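Local coordinates for hydroxyethylthiazole kinase (Pyrococcus horikoshii, PDB 3HPD), which probably phosphorylates the hydroxyl group of 4-methyl-5-beta-hydroxyethylthiazole with ATP and magnesium, a step in the making of thiamine diphosphate, at residues 3-6 against 7-11; 44-47 against 48-51; 99-102 against 103-106. All blocks are in the same frame, centred on the assembly; numbering follows the deposited sequence.

Contact 1 comes first in the chain, on helix 2-14. Contact 2 follows strand 40-43, an edge strand of the mixed sheet in this chain, and runs into helix 50-56. Contact 3 starts helix 100-112, the crossover between parallel strands 89-92 and 116-120. Within one chain, contacts 1 and 3 lie on opposite sides of the chain's centre, with their centres about 34 Å apart. Contacts 2 and 3 are closer, with centres about 22 Å apart, but do not touch. They meet between copies instead. E49 of contact 2 pairs with T99 and R102 of contact 3 in a neighbouring subunit, so these two helix starts help build the interface of the three-chain assembly.

Contact 1: 3-6 against 7-11; sequences FIIE and ALKRV
The carbonyl oxygen F3 O is gripped twice. A7 N donates to F3 O at 3.0 Å, the i to i+4 bond of an alpha helix. Water 1 donates to F3 O at 2.7 Å. This water then accepts from R10 NH2 at 2.6 Å and sits at the edge of the guanidinium, in its plane. The bridge ties the arginine tip to the first turns of helix 2-14. R10 gets there by bending at chi3 (-63°), which folds the guanidinium back along the helix. One of its faces lies against A7 CA, which is offset toward the rim. R10 NH1 comes within 3.5 Å of E6 CB. R10 NE donates outside the segments, to V207 O, so the group is held from more than one side.

L8, K9 and R10 continue the i to i+4 backbone bonds, to I4, I5 and E6. K9 lies side by side with I5. K9 CE touches I5 CG2 at 3.6 Å. I5 CG2 stands anti to the backbone N (the CG1 branch has chi1 -72°), which places this methyl along the lysine chain. K9 NZ has its stronger partner in E251 at helix 251-257. The same helix is touched by I5 and L8, while I4 packs on helix 210-231, so helix 2-14 packs against both. The E6 carboxylate comes across the lysine end. There E6 OE2 makes a long salt bridge with K9 NZ, at 3.6 Å.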
loop_
_atom_site.group_PDB
_atom_site.type_symbol
_atom_site.label_atom_id
_atom_site.label_comp_id
_atom_site.label_asym_id
_atom_site.label_seq_id
_atom_site.Cartn_x
_atom_site.Cartn_y
_atom_site.Cartn_z
ATOM N N PHE A 3 27.037 6.845 19.769
ATOM C CA PHE A 3 25.646 6.899 20.213
ATOM C C PHE A 3 24.677 6.304 19.197
ATOM O O PHE A 3 23.543 5.965 19.540
ATOM C CB PHE A 3 25.233 8.338 20.570
ATOM C CG PHE A 3 25.135 9.273 19.390
ATOM C CD1 PHE A 3 24.091 9.164 18.474
ATOM C CD2 PHE A 3 26.064 10.294 19.222
ATOM C CE1 PHE A 3 23.979 10.053 17.406
ATOM C CE2 PHE A 3 25.963 11.189 18.157
ATOM C CZ PHE A 3 24.914 11.069 17.249
ATOM N N ILE A 4 25.128 6.175 17.952
ATOM C CA ILE A 4 24.292 5.611 16.892
ATOM C C ILE A 4 24.218 4.098 17.055
ATOM O O ILE A 4 23.142 3.504 16.968
ATOM C CB ILE A 4 24.864 5.928 15.492
ATOM C CG1 ILE A 4 24.928 7.442 15.287
ATOM C CG2 ILE A 4 23.995 5.283 14.416
ATOM C CD1 ILE A 4 25.543 7.861 13.969
ATOM N N ILE A 5 25.371 3.479 17.286
ATOM C CA ILE A 5 25.442 2.036 17.480
ATOM C C ILE A 5 24.634 1.659 18.716
ATOM O O ILE A 5 23.889 0.681 18.715
ATOM C CB ILE A 5 26.910 1.573 17.660
ATOM C CG1 ILE A 5 27.648 1.674 16.321
ATOM C CG2 ILE A 5 26.954 0.152 18.207
ATOM C CD1 ILE A 5 29.139 1.383 16.405
ATOM N N GLU A 6 24.771 2.454 19.770
ATOM C CA GLU A 6 24.046 2.187 21.002
ATOM C C GLU A 6 22.543 2.404 20.856
ATOM O O GLU A 6 21.748 1.668 21.440
ATOM C CB GLU A 6 24.605 3.047 22.135
ATOM C CG GLU A 6 26.013 2.635 22.556
ATOM C CD GLU A 6 26.111 1.148 22.872
ATOM O OE1 GLU A 6 25.339 0.670 23.730
ATOM O OE2 GLU A 6 26.956 0.457 22.264
ATOM N N ALA A 7 22.149 3.407 20.076
ATOM C CA ALA A 7 20.728 3.677 19.867
ATOM C C ALA A 7 20.075 2.510 19.120
ATOM O O ALA A 7 18.974 2.069 19.470
ATOM C CB ALA A 7 20.546 4.972 19.078
ATOM N N LEU A 8 20.757 2.017 18.091
ATOM C CA LEU A 8 20.243 0.904 17.301
ATOM C C LEU A 8 20.050 -0.308 18.197
ATOM O O LEU A 8 19.029 -0.990 18.124
ATOM C CB LEU A 8 21.213 0.551 16.171
ATOM C CG LEU A 8 20.779 -0.601 15.256
ATOM C CD1 LEU A 8 19.466 -0.245 14.574
ATOM C CD2 LEU A 8 21.857 -0.872 14.220
ATOM N N LYS A 9 21.040 -0.571 19.044
ATOM C CA LYS A 9 20.966 -1.697 19.959
ATOM C C LYS A 9 19.768 -1.540 20.889
ATOM O O LYS A 9 19.051 -2.509 21.151
ATOM C CB LYS A 9 22.261 -1.809 20.767
ATOM C CG LYS A 9 23.458 -2.250 19.936
ATOM C CD LYS A 9 24.729 -2.321 20.771
ATOM C CE LYS A 9 25.911 -2.794 19.932
ATOM N NZ LYS A 9 27.173 -2.819 20.727
ATOM N N ARG A 10 19.544 -0.320 21.376
ATOM C CA ARG A 10 18.418 -0.055 22.271
ATOM C C ARG A 10 17.075 -0.280 21.580
ATOM O O ARG A 10 16.139 -0.810 22.182
ATOM C CB ARG A 10 18.477 1.375 22.814
ATOM C CG ARG A 10 19.554 1.592 23.861
ATOM C CD ARG A 10 19.251 2.809 24.731
ATOM N NE ARG A 10 19.235 4.049 23.963
ATOM C CZ ARG A 10 20.296 4.551 23.338
ATOM N NH1 ARG A 10 21.461 3.917 23.388
ATOM N NH2 ARG A 10 20.193 5.687 22.660
ATOM N N VAL A 11 16.977 0.132 20.320
ATOM C CA VAL A 11 15.739 -0.055 19.572
ATOM C C VAL A 11 15.429 -1.542 19.463
ATOM O O VAL A 11 14.303 -1.974 19.697
ATOM C CB VAL A 11 15.842 0.532 18.143
ATOM C CG1 VAL A 11 14.667 0.051 17.291
ATOM C CG2 VAL A 11 15.849 2.046 18.206
HETATM O O HOH W 1 22.403 6.751 21.828
#

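Contact 2: 44-47 against 48-51; sequences AHAE and EELE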
loop_
_atom_site.group_PDB
_atom_site.type_symbol
_atom_site.label_atom_id
_atom_site.label_comp_id
_atom_site.label_asym_id
_atom_site.label_seq_id
_atom_site.Cartn_x
_atom_site.Cartn_y
_atom_site.Cartn_z
ATOM N N ALA A 44 -3.160 3.726 13.237
ATOM C CA ALA A 44 -4.508 3.968 13.737
ATOM C C ALA A 44 -4.797 5.462 13.698
ATOM O O ALA A 44 -3.911 6.282 13.951
ATOM C CB ALA A 44 -4.643 3.443 15.158
ATOM N N HIS A 45 -6.040 5.815 13.395
ATOM C CA HIS A 45 -6.418 7.219 13.301
ATOM C C HIS A 45 -7.789 7.544 13.895
ATOM O O HIS A 45 -8.092 8.708 14.145
ATOM C CB HIS A 45 -6.413 7.649 11.832
ATOM C CG HIS A 45 -7.447 6.950 11.004
ATOM N ND1 HIS A 45 -7.328 5.631 10.627
ATOM C CD2 HIS A 45 -8.647 7.371 10.538
ATOM C CE1 HIS A 45 -8.415 5.265 9.965
ATOM N NE2 HIS A 45 -9.229 6.301 9.899
ATOM N N ALA A 46 -8.621 6.529 14.107
ATOM C CA ALA A 46 -9.964 6.766 14.634
ATOM C C ALA A 46 -9.946 7.518 15.959
ATOM O O ALA A 46 -9.267 7.118 16.905
ATOM C CB ALA A 46 -10.714 5.440 14.790
ATOM N N GLU A 47 -10.696 8.613 16.023
ATOM C CA GLU A 47 -10.748 9.401 17.246
ATOM C C GLU A 47 -11.273 8.566 18.407
ATOM O O GLU A 47 -10.986 8.857 19.571
ATOM C CB GLU A 47 -11.608 10.648 17.029
ATOM C CG GLU A 47 -10.877 11.738 16.252
ATOM C CD GLU A 47 -11.782 12.874 15.823
ATOM O OE1 GLU A 47 -12.529 13.402 16.676
ATOM O OE2 GLU A 47 -11.741 13.244 14.630
ATOM N N GLU A 48 -12.023 7.511 18.089
ATOM C CA GLU A 48 -12.573 6.634 19.113
ATOM C C GLU A 48 -11.525 5.775 19.824
ATOM O O GLU A 48 -11.818 5.183 20.860
ATOM C CB GLU A 48 -13.648 5.712 18.527
ATOM C CG GLU A 48 -14.933 6.418 18.139
ATOM C CD GLU A 48 -14.936 6.896 16.701
ATOM O OE1 GLU A 48 -13.844 7.114 16.135
ATOM O OE2 GLU A 48 -16.038 7.065 16.138
ATOM N N GLU A 49 -10.315 5.696 19.273
ATOM C CA GLU A 49 -9.267 4.894 19.899
ATOM C C GLU A 49 -7.915 5.596 20.008
ATOM O O GLU A 49 -6.944 4.988 20.451
ATOM C CB GLU A 49 -9.078 3.574 19.140
ATOM C CG GLU A 49 -8.427 3.722 17.768
ATOM C CD GLU A 49 -8.218 2.389 17.068
ATOM O OE1 GLU A 49 -8.432 1.334 17.705
ATOM O OE2 GLU A 49 -7.832 2.396 15.879
ATOM N N LEU A 50 -7.841 6.866 19.615
ATOM C CA LEU A 50 -6.572 7.589 19.689
ATOM C C LEU A 50 -5.955 7.592 21.082
ATOM O O LEU A 50 -4.765 7.328 21.233
ATOM C CB LEU A 50 -6.734 9.040 19.226
ATOM C CG LEU A 50 -6.882 9.298 17.728
ATOM C CD1 LEU A 50 -7.065 10.796 17.488
ATOM C CD2 LEU A 50 -5.645 8.788 16.996
ATOM N N GLU A 51 -6.749 7.894 22.102
ATOM C CA GLU A 51 -6.200 7.932 23.453
ATOM C C GLU A 51 -5.616 6.590 23.881
ATOM O O GLU A 51 -4.482 6.527 24.357
ATOM C CB GLU A 51 -7.257 8.392 24.461
ATOM C CG GLU A 51 -6.747 8.407 25.901
ATOM C CD GLU A 51 -7.365 9.512 26.740
ATOM O OE1 GLU A 51 -6.640 10.470 27.087
ATOM O OE2 GLU A 51 -8.571 9.426 27.047
HETATM O O HOH W 2 -7.996 3.757 13.533
HETATM O O HOH W 3 -9.816 8.194 22.015
#
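A46 O accepts from E49 N at 3.0 Å and closes a type I beta turn over A46-E49. The turn leads from edge strand 40-43 into helix 50-56, and E49 takes the N-cap position.

The E49 side chain reaches back along the loop. Its CG sits between the backbone N and the carbonyl carbon (chi1 71°), and the chain then runs extended. This carries the carboxylate to A44, where E49 OE2 lies 3.4 Å from A44 CB. Water 2 donates to E49 OE2 at 2.7 Å and accepts from H45 N at 2.8 Å, so this water links the backbone N-H of H45 to the glutamate. The other oxygen, OE1, faces the second subunit, with a salt bridge to R102 and a hydrogen bond to T99 of that chain. H45 is tied in on two sides: its ring stacks on W71, and NE2 is hydrogen-bonded to D68 of the second subunit.

L50 packs against the carbonyls of the loop. L50 CG lies 3.3 Å from A46 O, and CD2 approaches H45 O. L50 CD1 lies by E47, 4.1 Å from E47 CG, and the two side chains cross obliquely. E48 is bent at chi2 (91°) and curls its OE1 to 3.8 Å from A46 CB. At the exposed end, water 3 donates to E47 O at 2.8 Å and accepts from E51 N.

Contact 3: 99-102 against 103-106; sequences TKFR and TRVS
R102 O takes two bonds from S106. S106 OG donates to R102 O at 2.7 Å and S106 N to the same R102 O at 3.0 Å, and the two reach the oxygen from opposite faces of its plane. The S106 OG stands anti to its own carbonyl carbon (chi1 -64°), which turns the hydroxyl back toward R102, one turn earlier. With an alanine here R102 O would lose the hydroxyl and keep the backbone N-H, and the carbonyl would probably be held less firmly.

The first turn of helix 100-112 is built alongside. R104 N donates to K100 O at 2.7 Å. T103 N donates to T99 O. T99 is the N-cap, and its OG1 accepts from R102 N at 3.2 Å. The same hydroxyl is bonded to E49 of the third subunit, and R102 NE makes a salt bridge to that glutamate. T103 OG1 is bonded to G97 N.

Farther out, R104 and F101 meet at an angle, ring and guanidinium planes 46° apart. R104 NH2 comes to the ring edge, 3.3 Å from F101 CD1. R104 bends at chi3 (63°), which lays one guanidinium face over F101 CA. V105 lies side by side with F101, CG2 to CE1 at 3.9 Å, and both touch L67.

In this beta-alpha-beta crossover the capped helix start also serves the subunit interface. One carboxylate of a neighbouring chain is shared by the cap hydroxyl and an arginine, and the positive end of the helix dipole would probably favour its negative charge.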
loop_
_atom_site.group_PDB
_atom_site.type_symbol
_atom_site.label_atom_id
_atom_site.label_comp_id
_atom_site.label_asym_id
_atom_site.label_seq_id
_atom_site.Cartn_x
_atom_site.Cartn_y
_atom_site.Cartn_z
ATOM N N THR A 99 0.916 23.396 -0.767
ATOM C CA THR A 99 -0.465 23.849 -0.623
ATOM C C THR A 99 -0.576 24.516 0.738
ATOM O O THR A 99 0.124 24.131 1.679
ATOM C CB THR A 99 -1.490 22.686 -0.692
ATOM O OG1 THR A 99 -1.377 21.868 0.481
ATOM C CG2 THR A 99 -1.262 21.837 -1.940
ATOM N N LYS A 100 -1.437 25.522 0.837
ATOM C CA LYS A 100 -1.629 26.240 2.091
ATOM C C LYS A 100 -2.168 25.291 3.153
ATOM O O LYS A 100 -1.825 25.401 4.329
ATOM C CB LYS A 100 -2.617 27.395 1.901
ATOM C CG LYS A 100 -2.183 28.458 0.900
ATOM C CD LYS A 100 -3.297 29.484 0.704
ATOM C CE LYS A 100 -2.946 30.503 -0.366
ATOM N NZ LYS A 100 -4.067 31.458 -0.597
ATOM N N PHE A 101 -3.022 24.366 2.727
ATOM C CA PHE A 101 -3.625 23.385 3.624
ATOM C C PHE A 101 -2.555 22.599 4.381
ATOM O O PHE A 101 -2.645 22.426 5.595
ATOM C CB PHE A 101 -4.521 22.434 2.817
ATOM C CG PHE A 101 -5.314 21.463 3.656
ATOM C CD1 PHE A 101 -6.001 21.893 4.788
ATOM C CD2 PHE A 101 -5.406 20.120 3.287
ATOM C CE1 PHE A 101 -6.774 21.003 5.538
ATOM C CE2 PHE A 101 -6.175 19.224 4.028
ATOM C CZ PHE A 101 -6.860 19.665 5.157
ATOM N N ARG A 102 -1.535 22.135 3.665
ATOM C CA ARG A 102 -0.463 21.368 4.289
ATOM C C ARG A 102 0.423 22.234 5.174
ATOM O O ARG A 102 0.863 21.801 6.236
ATOM C CB ARG A 102 0.370 20.670 3.214
ATOM C CG ARG A 102 -0.462 19.673 2.441
ATOM C CD ARG A 102 0.310 18.975 1.354
ATOM N NE ARG A 102 -0.567 18.036 0.666
ATOM C CZ ARG A 102 -0.267 16.767 0.430
ATOM N NH1 ARG A 102 0.902 16.277 0.826
ATOM N NH2 ARG A 102 -1.141 15.987 -0.190
ATOM N N THR A 103 0.676 23.461 4.733
ATOM C CA THR A 103 1.494 24.386 5.509
ATOM C C THR A 103 0.744 24.743 6.789
ATOM O O THR A 103 1.314 24.745 7.884
ATOM C CB THR A 103 1.772 25.679 4.715
ATOM O OG1 THR A 103 2.424 25.349 3.483
ATOM C CG2 THR A 103 2.665 26.621 5.519
ATOM N N ARG A 104 -0.543 25.040 6.640
ATOM C CA ARG A 104 -1.389 25.408 7.771
ATOM C C ARG A 104 -1.468 24.309 8.827
ATOM O O ARG A 104 -1.267 24.566 10.016
ATOM C CB ARG A 104 -2.800 25.764 7.284
ATOM C CG ARG A 104 -3.801 25.983 8.409
ATOM C CD ARG A 104 -5.117 26.602 7.930
ATOM N NE ARG A 104 -5.858 25.762 6.988
ATOM C CZ ARG A 104 -5.896 25.962 5.673
ATOM N NH1 ARG A 104 -5.232 26.977 5.136
ATOM N NH2 ARG A 104 -6.611 25.160 4.895
ATOM N N VAL A 105 -1.761 23.087 8.395
ATOM C CA VAL A 105 -1.864 21.969 9.327
ATOM C C VAL A 105 -0.525 21.678 10.002
ATOM O O VAL A 105 -0.478 21.366 11.193
ATOM C CB VAL A 105 -2.371 20.695 8.615
ATOM C CG1 VAL A 105 -2.380 19.522 9.582
ATOM C CG2 VAL A 105 -3.775 20.941 8.062
ATOM N N SER A 106 0.565 21.786 9.250
ATOM C CA SER A 106 1.886 21.542 9.817
ATOM C C SER A 106 2.178 22.547 10.934
ATOM O O SER A 106 2.645 22.173 12.008
ATOM C CB SER A 106 2.965 21.653 8.734
ATOM O OG SER A 106 2.807 20.644 7.755
#